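Local atomic coordinates of DUF683-containing protein (Cyanothece, PDB entry 3CSX), a protein that is of unknown molecular function but is a metalloprotein associated with nitrogen fixation in this cyanobacterium. Residues L20-A31 against I62-L73. Residues are numbered along the deposited sequence; the frame is centred on the assembly and turned at random.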
# COMPACT_ATOMS: atom_id res chain seq x y z
N LEU B 20 3.07 13.53 -7.50
CA LEU B 20 2.68 12.15 -7.17
C LEU B 20 1.51 11.71 -8.05
O LEU B 20 1.52 10.60 -8.60
CB LEU B 20 2.31 12.03 -5.68
CG LEU B 20 1.89 10.66 -5.12
CD1 LEU B 20 2.92 9.57 -5.43
CD2 LEU B 20 1.67 10.74 -3.63
N LYS B 21 0.52 12.59 -8.21
CA LYS B 21 -0.58 12.34 -9.17
C LYS B 21 -0.08 11.96 -10.55
O LYS B 21 -0.64 11.05 -11.19
CB LYS B 21 -1.51 13.56 -9.30
CG LYS B 21 -2.37 13.81 -8.10
CD LYS B 21 -3.64 14.62 -8.45
CE LYS B 21 -4.62 14.56 -7.28
NZ LYS B 21 -6.04 14.86 -7.67
N LYS B 22 0.97 12.65 -11.00
CA LYS B 22 1.57 12.43 -12.31
C LYS B 22 2.25 11.06 -12.39
O LYS B 22 2.14 10.34 -13.38
CB LYS B 22 2.58 13.55 -12.62
CG LYS B 22 3.21 13.49 -14.03
CD LYS B 22 2.22 13.99 -15.11
CE LYS B 22 2.52 13.36 -16.47
NZ LYS B 22 3.94 12.92 -16.58
N LYS B 23 2.97 10.71 -11.33
CA LYS B 23 3.65 9.44 -11.23
C LYS B 23 2.60 8.33 -11.23
O LYS B 23 2.75 7.32 -11.92
CB LYS B 23 4.45 9.43 -9.93
CG LYS B 23 5.30 8.21 -9.68
CD LYS B 23 6.07 8.42 -8.40
CE LYS B 23 6.84 7.16 -7.96
NZ LYS B 23 7.88 6.70 -8.97
N VAL B 24 1.55 8.52 -10.45
CA VAL B 24 0.52 7.51 -10.35
C VAL B 24 -0.12 7.25 -11.70
O VAL B 24 -0.33 6.11 -12.08
CB VAL B 24 -0.52 7.83 -9.27
CG1 VAL B 24 -1.82 7.03 -9.49
CG2 VAL B 24 0.05 7.57 -7.89
N ARG B 25 -0.42 8.32 -12.45
CA ARG B 25 -1.00 8.16 -13.79
C ARG B 25 -0.10 7.42 -14.77
O ARG B 25 -0.58 6.58 -15.50
CB ARG B 25 -1.41 9.52 -14.37
CG ARG B 25 -2.09 9.41 -15.72
CD ARG B 25 -2.28 10.80 -16.32
NE ARG B 25 -3.29 10.79 -17.38
CZ ARG B 25 -4.60 10.92 -17.19
NH1 ARG B 25 -5.10 11.04 -15.96
NH2 ARG B 25 -5.43 10.91 -18.23
N LYS B 26 1.19 7.75 -14.84
CA LYS B 26 2.06 6.96 -15.72
C LYS B 26 2.13 5.46 -15.35
O LYS B 26 2.17 4.55 -16.21
CB LYS B 26 3.46 7.60 -15.83
CG LYS B 26 3.45 8.97 -16.53
CD LYS B 26 4.82 9.65 -16.47
CE LYS B 26 5.75 9.20 -17.62
NZ LYS B 26 5.79 10.26 -18.68
N LEU B 27 2.17 5.20 -14.04
CA LEU B 27 2.26 3.85 -13.56
C LEU B 27 0.96 3.09 -13.77
O LEU B 27 0.98 1.89 -14.03
CB LEU B 27 2.60 3.85 -12.07
CG LEU B 27 3.11 2.52 -11.53
CD1 LEU B 27 4.40 2.06 -12.25
CD2 LEU B 27 3.32 2.70 -10.01
N ASN B 28 -0.17 3.78 -13.68
CA ASN B 28 -1.46 3.12 -13.91
C ASN B 28 -1.51 2.57 -15.33
O ASN B 28 -2.01 1.47 -15.54
CB ASN B 28 -2.63 4.06 -13.57
CG ASN B 28 -3.96 3.36 -13.55
OD1 ASN B 28 -4.78 3.57 -14.43
ND2 ASN B 28 -4.19 2.51 -12.56
N SER B 29 -0.91 3.30 -16.29
CA SER B 29 -0.81 2.83 -17.67
C SER B 29 0.04 1.59 -17.81
O SER B 29 -0.37 0.66 -18.51
CB SER B 29 -0.27 3.93 -18.60
OG SER B 29 -1.09 5.07 -18.48
N LYS B 30 1.20 1.57 -17.13
CA LYS B 30 2.12 0.46 -17.19
C LYS B 30 1.48 -0.76 -16.54
O LYS B 30 1.63 -1.88 -17.02
CB LYS B 30 3.41 0.78 -16.44
CG LYS B 30 4.41 1.72 -17.17
CD LYS B 30 4.76 1.22 -18.55
CE LYS B 30 5.88 0.18 -18.52
NZ LYS B 30 6.37 -0.12 -19.90
N ALA B 31 0.74 -0.52 -15.47
CA ALA B 31 0.04 -1.59 -14.75
C ALA B 31 -1.01 -2.21 -15.65
O ALA B 31 -1.09 -3.43 -15.75
CB ALA B 31 -0.62 -1.05 -13.51
N ILE B 62 4.24 -4.39 -10.00
CA ILE B 62 3.76 -3.13 -10.47
C ILE B 62 2.44 -2.71 -9.75
O ILE B 62 2.28 -1.56 -9.34
CB ILE B 62 3.69 -3.07 -12.06
CG1 ILE B 62 3.40 -1.65 -12.54
CG2 ILE B 62 2.71 -4.07 -12.67
CD1 ILE B 62 2.05 -1.17 -12.24
N PHE B 63 1.52 -3.63 -9.58
CA PHE B 63 0.29 -3.29 -8.84
C PHE B 63 0.55 -3.00 -7.38
O PHE B 63 -0.12 -2.13 -6.79
CB PHE B 63 -0.79 -4.36 -9.06
CG PHE B 63 -1.54 -4.17 -10.35
CD1 PHE B 63 -2.63 -3.29 -10.40
CD2 PHE B 63 -1.17 -4.85 -11.50
CE1 PHE B 63 -3.34 -3.10 -11.60
CE2 PHE B 63 -1.86 -4.64 -12.71
CZ PHE B 63 -2.94 -3.79 -12.75
N ARG B 64 1.53 -3.67 -6.79
CA ARG B 64 1.90 -3.36 -5.41
C ARG B 64 2.44 -1.96 -5.33
O ARG B 64 2.08 -1.19 -4.43
CB ARG B 64 2.96 -4.31 -4.85
CG ARG B 64 3.28 -3.97 -3.38
CD ARG B 64 4.27 -4.95 -2.84
NE ARG B 64 4.69 -4.67 -1.45
CZ ARG B 64 3.95 -4.89 -0.36
NH1 ARG B 64 2.73 -5.39 -0.44
NH2 ARG B 64 4.45 -4.60 0.84
N GLU B 65 3.34 -1.61 -6.25
CA GLU B 65 3.88 -0.24 -6.21
C GLU B 65 2.76 0.79 -6.43
O GLU B 65 2.68 1.85 -5.77
CB GLU B 65 5.01 -0.05 -7.25
CG GLU B 65 5.73 1.30 -7.02
CD GLU B 65 6.51 1.79 -8.24
OE1 GLU B 65 6.46 1.12 -9.28
OE2 GLU B 65 7.18 2.84 -8.14
N LEU B 66 1.90 0.51 -7.39
CA LEU B 66 0.80 1.40 -7.66
C LEU B 66 -0.10 1.60 -6.43
O LEU B 66 -0.53 2.73 -6.15
CB LEU B 66 -0.02 0.86 -8.84
CG LEU B 66 -1.16 1.77 -9.34
CD1 LEU B 66 -0.69 3.15 -9.82
CD2 LEU B 66 -1.88 0.99 -10.48
N ASP B 67 -0.37 0.52 -5.72
CA ASP B 67 -1.26 0.57 -4.53
C ASP B 67 -0.58 1.39 -3.44
O ASP B 67 -1.19 2.25 -2.84
CB ASP B 67 -1.49 -0.86 -4.05
CG ASP B 67 -2.57 -0.98 -2.96
OD1 ASP B 67 -3.53 -0.18 -2.92
OD2 ASP B 67 -2.43 -1.92 -2.17
N GLN B 68 0.72 1.18 -3.23
CA GLN B 68 1.45 2.02 -2.26
C GLN B 68 1.36 3.49 -2.58
O GLN B 68 1.18 4.32 -1.69
CB GLN B 68 2.95 1.63 -2.16
CG GLN B 68 3.18 0.22 -1.67
CD GLN B 68 3.17 0.07 -0.15
OE1 GLN B 68 2.67 0.92 0.56
NE2 GLN B 68 3.72 -1.05 0.35
N LEU B 69 1.50 3.85 -3.86
CA LEU B 69 1.52 5.25 -4.20
C LEU B 69 0.11 5.85 -4.05
O LEU B 69 -0.05 6.97 -3.57
CB LEU B 69 2.07 5.44 -5.61
CG LEU B 69 3.56 5.14 -5.78
CD1 LEU B 69 3.86 5.23 -7.29
CD2 LEU B 69 4.42 6.12 -4.95
N LYS B 70 -0.89 5.07 -4.44
CA LYS B 70 -2.26 5.54 -4.30
C LYS B 70 -2.65 5.80 -2.84
O LYS B 70 -3.22 6.84 -2.52
CB LYS B 70 -3.23 4.58 -5.01
CG LYS B 70 -3.25 4.85 -6.51
CD LYS B 70 -4.18 3.92 -7.24
CE LYS B 70 -4.00 4.04 -8.75
NZ LYS B 70 -5.18 3.41 -9.43
N LYS B 71 -2.30 4.86 -1.97
CA LYS B 71 -2.49 5.02 -0.52
C LYS B 71 -1.70 6.21 0.05
O LYS B 71 -2.23 6.95 0.86
CB LYS B 71 -2.09 3.73 0.21
CG LYS B 71 -3.08 2.59 -0.05
CD LYS B 71 -2.56 1.21 0.39
CE LYS B 71 -3.74 0.26 0.73
NZ LYS B 71 -4.91 0.41 -0.23
N LYS B 72 -0.44 6.38 -0.39
CA LYS B 72 0.36 7.55 -0.01
C LYS B 72 -0.34 8.84 -0.44
O LYS B 72 -0.46 9.78 0.37
CB LYS B 72 1.78 7.48 -0.63
CG LYS B 72 2.74 8.54 -0.06
CD LYS B 72 4.19 8.30 -0.45
CE LYS B 72 4.49 8.73 -1.92
NZ LYS B 72 5.90 8.37 -2.25
N LEU B 73 -0.81 8.88 -1.69
CA LEU B 73 -1.51 10.06 -2.23
C LEU B 73 -2.70 10.44 -1.36
O LEU B 73 -2.85 11.60 -0.96
CB LEU B 73 -1.96 9.84 -3.68
CG LEU B 73 -2.79 10.97 -4.35
CD1 LEU B 73 -2.00 12.27 -4.39
CD2 LEU B 73 -3.21 10.58 -5.74
O HOH W 1 6.33 5.00 -10.40
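Leu27 enters the hole formed by Ile62, Glu65, Leu66 and Leu69, its CD2 lying 3.7 Å from Leu66 CA. Its chi1 of -164° sets CG opposite the backbone N and carries both methyls across to the other helix. Leu66 and Leu69 return the fit as knobs-into-holes: Leu66 reaches among Val24, Leu27, Asn28 and Ala31, while Leu69 inserts CD1 and CD2 among Leu20, Lys23, Val24 and Leu27. Val24 CG2 meets Leu69 CB at 3.7 Å as the two side chains slide past each other in opposite directions. Farther along, Leu20 CD2 presses on the backbone of Leu73, 3.5 Å from its CA, and CD1 touches Leu69 CD2. Replacing Leu20 with alanine would probably open a gap beside Leu69 and Leu73 and leave their methyls less firmly held. At the other end, Ala31 CB sits over one face of the Phe63 ring, a CH-pi contact 3.9 Å from its centroid.

The solvent flank is looser. Lys23 NZ and Glu65 OE2 stand 4.0 Å apart, too far for a salt bridge, and one water joins them; the aliphatic part of Lys23 still packs on Leu69 CD1.

The segments belong to helices 14-44 and 52-77, an antiparallel hairpin (154° between segment axes) consistent with the Rop-like family. Ile62 also packs on Met34, and Leu73 on Val17, farther along helix 14-44. Gln68 NE2, by contrast, is hydrogen-bonded to Gln33 OE1 of the second subunit.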